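Local coordinates for carbohydrate binding protein, putative, CPB33A (Cellvibrio japonicus, PDB 5FJQ) that oxidatively cleaves polysaccharides as a copper-dependent monooxygenase important for efficient use of chitin, here represented by its probable catalytic domain, at residues 104-110 with 125-131. Residues are numbered along the deposited sequence; the frame is centred on the assembly and turned at random.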
loop_
_atom_site.group_PDB
_atom_site.type_symbol
_atom_site.label_atom_id
_atom_site.label_comp_id
_atom_site.label_asym_id
_atom_site.label_seq_id
_atom_site.Cartn_x
_atom_site.Cartn_y
_atom_site.Cartn_z
ATOM N N TYR A 104 -3.291 4.837 -13.970
ATOM C CA TYR A 104 -2.332 5.542 -13.080
ATOM C C TYR A 104 -1.776 4.728 -11.924
ATOM O O TYR A 104 -2.412 3.748 -11.439
ATOM C CB TYR A 104 -2.977 6.804 -12.471
ATOM C CG TYR A 104 -4.258 6.571 -11.716
ATOM C CD1 TYR A 104 -4.252 5.998 -10.424
ATOM C CD2 TYR A 104 -5.460 7.001 -12.239
ATOM C CE1 TYR A 104 -5.423 5.839 -9.708
ATOM C CE2 TYR A 104 -6.647 6.851 -11.539
ATOM C CZ TYR A 104 -6.631 6.256 -10.281
ATOM O OH TYR A 104 -7.808 6.081 -9.640
ATOM N N PHE A 105 -0.616 5.135 -11.439
ATOM C CA PHE A 105 -0.217 4.765 -10.062
ATOM C C PHE A 105 -0.308 6.045 -9.273
ATOM O O PHE A 105 0.369 7.089 -9.638
ATOM C CB PHE A 105 1.234 4.208 -9.967
ATOM C CG PHE A 105 1.415 2.848 -10.641
ATOM C CD1 PHE A 105 1.619 2.758 -12.017
ATOM C CD2 PHE A 105 1.288 1.659 -9.909
ATOM C CE1 PHE A 105 1.770 1.511 -12.676
ATOM C CE2 PHE A 105 1.433 0.425 -10.553
ATOM C CZ PHE A 105 1.639 0.344 -11.933
ATOM N N ARG A 106 -1.013 5.985 -8.148
ATOM C CA ARG A 106 -1.075 7.129 -7.264
ATOM C C ARG A 106 -0.557 6.840 -5.872
ATOM O O ARG A 106 -0.742 5.730 -5.331
ATOM C CB ARG A 106 -2.532 7.657 -7.101
ATOM C CG ARG A 106 -3.006 8.432 -8.294
ATOM C CD ARG A 106 -4.467 8.832 -8.109
ATOM N NE ARG A 106 -4.878 9.508 -9.340
ATOM C CZ ARG A 106 -6.143 9.737 -9.708
ATOM N NH1 ARG A 106 -7.133 9.278 -8.978
ATOM N NH2 ARG A 106 -6.414 10.344 -10.863
ATOM N N TYR A 107 0.093 7.864 -5.308
ATOM C CA TYR A 107 0.476 7.808 -3.923
ATOM C C TYR A 107 -0.174 8.865 -3.068
ATOM O O TYR A 107 -0.236 10.077 -3.464
ATOM C CB TYR A 107 1.990 7.930 -3.779
ATOM C CG TYR A 107 2.709 6.830 -4.521
ATOM C CD1 TYR A 107 2.650 6.760 -5.916
ATOM C CD2 TYR A 107 3.401 5.849 -3.836
ATOM C CE1 TYR A 107 3.338 5.770 -6.621
ATOM C CE2 TYR A 107 4.118 4.857 -4.518
ATOM C CZ TYR A 107 4.011 4.789 -5.886
ATOM O OH TYR A 107 4.648 3.810 -6.528
ATOM N N TYR A 108 -0.464 8.436 -1.834
ATOM C CA TYR A 108 -1.053 9.316 -0.786
ATOM C C TYR A 108 -0.214 9.164 0.445
ATOM O O TYR A 108 0.601 8.201 0.554
ATOM C CB TYR A 108 -2.506 8.916 -0.464
ATOM C CG TYR A 108 -3.393 8.972 -1.655
ATOM C CD1 TYR A 108 -3.315 7.996 -2.689
ATOM C CD2 TYR A 108 -4.359 9.995 -1.760
ATOM C CE1 TYR A 108 -4.138 8.089 -3.804
ATOM C CE2 TYR A 108 -5.172 10.063 -2.850
ATOM C CZ TYR A 108 -5.080 9.139 -3.834
ATOM O OH TYR A 108 -5.909 9.320 -4.861
ATOM N N ILE A 109 -0.411 10.094 1.372
ATOM C CA ILE A 109 0.282 10.084 2.671
ATOM C C ILE A 109 -0.621 10.647 3.760
ATOM O O ILE A 109 -1.518 11.458 3.465
ATOM C CB ILE A 109 1.657 10.824 2.651
ATOM C CG1 ILE A 109 2.429 10.494 3.945
ATOM C CG2 ILE A 109 1.470 12.345 2.472
ATOM C CD1 ILE A 109 3.928 10.812 3.922
ATOM N N THR A 110 -0.440 10.113 4.983
ATOM C CA THR A 110 -0.902 10.656 6.231
ATOM C C THR A 110 -0.389 12.096 6.525
ATOM O O THR A 110 0.673 12.542 6.037
ATOM C CB THR A 110 -0.502 9.704 7.352
ATOM O OG1 THR A 110 0.813 9.203 7.094
ATOM C CG2 THR A 110 -1.436 8.454 7.347
ATOM N N LEU A 125 -5.735 10.688 3.918
ATOM C CA LEU A 125 -4.789 10.595 2.835
ATOM C C LEU A 125 -4.802 11.883 2.040
ATOM O O LEU A 125 -5.828 12.467 1.762
ATOM C CB LEU A 125 -5.140 9.461 1.896
ATOM C CG LEU A 125 -4.970 8.095 2.523
ATOM C CD1 LEU A 125 -5.328 7.163 1.390
ATOM C CD2 LEU A 125 -3.491 7.964 2.983
ATOM N N GLN A 126 -3.622 12.362 1.780
ATOM C CA GLN A 126 -3.409 13.524 0.910
ATOM C C GLN A 126 -2.731 12.979 -0.330
ATOM O O GLN A 126 -1.714 12.266 -0.190
ATOM C CB GLN A 126 -2.451 14.431 1.667
ATOM C CG GLN A 126 -1.703 15.449 0.858
ATOM C CD GLN A 126 -1.173 16.491 1.789
ATOM O OE1 GLN A 126 -0.105 16.331 2.410
ATOM N NE2 GLN A 126 -1.954 17.550 1.956
ATOM N N LEU A 127 -3.203 13.335 -1.530
ATOM C CA LEU A 127 -2.439 12.989 -2.762
ATOM C C LEU A 127 -1.007 13.560 -2.876
ATOM O O LEU A 127 -0.774 14.784 -2.857
ATOM C CB LEU A 127 -3.181 13.428 -4.017
ATOM C CG LEU A 127 -2.663 12.905 -5.358
ATOM C CD1 LEU A 127 -2.887 11.375 -5.525
ATOM C CD2 LEU A 127 -3.345 13.663 -6.488
ATOM N N ILE A 128 -0.023 12.678 -3.083
ATOM C CA ILE A 128 1.294 13.186 -3.181
ATOM C C ILE A 128 1.973 12.879 -4.540
ATOM O O ILE A 128 2.997 13.500 -4.875
ATOM C CB ILE A 128 2.156 12.935 -1.919
ATOM C CG1 ILE A 128 2.349 11.427 -1.596
ATOM C CG2 ILE A 128 1.647 13.839 -0.756
ATOM C CD1 ILE A 128 3.634 11.137 -0.810
ATOM N N HIS A 129 1.358 11.970 -5.305
ATOM C CA HIS A 129 1.892 11.617 -6.604
ATOM C C HIS A 129 0.853 10.964 -7.508
ATOM O O HIS A 129 0.045 10.092 -7.066
ATOM C CB HIS A 129 3.140 10.681 -6.455
ATOM C CG HIS A 129 3.849 10.408 -7.744
ATOM N ND1 HIS A 129 4.785 11.283 -8.270
ATOM C CD2 HIS A 129 3.740 9.391 -8.641
ATOM C CE1 HIS A 129 5.239 10.800 -9.413
ATOM N NE2 HIS A 129 4.632 9.654 -9.659
ATOM N N ASP A 130 0.973 11.273 -8.798
ATOM C CA ASP A 130 0.150 10.642 -9.834
ATOM C C ASP A 130 1.050 10.399 -11.028
ATOM O O ASP A 130 1.715 11.330 -11.602
ATOM C CB ASP A 130 -1.084 11.510 -10.149
ATOM C CG ASP A 130 -2.045 10.869 -11.122
ATOM O OD1 ASP A 130 -1.675 10.069 -11.976
ATOM O OD2 ASP A 130 -3.226 11.176 -11.041
ATOM N N SER A 131 1.144 9.126 -11.390
ATOM C CA SER A 131 2.113 8.782 -12.364
ATOM C C SER A 131 1.550 8.919 -13.768
ATOM O O SER A 131 2.257 8.798 -14.696
ATOM C CB SER A 131 2.618 7.377 -12.153
ATOM O OG SER A 131 1.709 6.451 -12.709
#
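Tyr107 and His129 form a hydrogen-bonded pair where the antiparallel strands 104-109 and 126-130 meet, their N-to-C directions 144° apart. The two kinds of pair alternate along the ladder, but the register slips by one residue between Tyr107 and Tyr108: Ile128 N and His129 N both donate to Tyr107 O, at 2.6 and 3.1 Å. This is a classic beta bulge, in which one carbonyl serves two successive amides and Ile128 is the extra residue. At one end Ser131 grips Phe105 twice, through its own N to Phe105 O and through its OG, which accepts from Phe105 N at 3.0 Å.

In the immunoglobulin-like beta-sandwich of LPMOs, strand 126-130 is an edge strand within the chain; strand 102-109 bonds on its other side to 152-161. Phe105 stacks on Trp159, about 10 Å from the copper held by His1 and His100, the family's histidine brace.

On the face carrying Arg106 and Tyr108, extended Arg106 runs alongside Asp130, and its NE donates to OD2 of Asp130 at 2.9 Å in a salt bridge, in the guanidinium plane but from above the carboxylate; the planes lie 70° apart. The Tyr104 ring covers one guanidinium face, while Asp51 forms a second salt bridge with NH1. Leu127 CD1 sits over the Tyr108 ring, 3.9 Å from its centroid, a CH-pi contact. On the face of Tyr107 and Ile109, toward strand 139-146, Ile128 and Ile109 touch through their CG2 methyls at 3.6 Å.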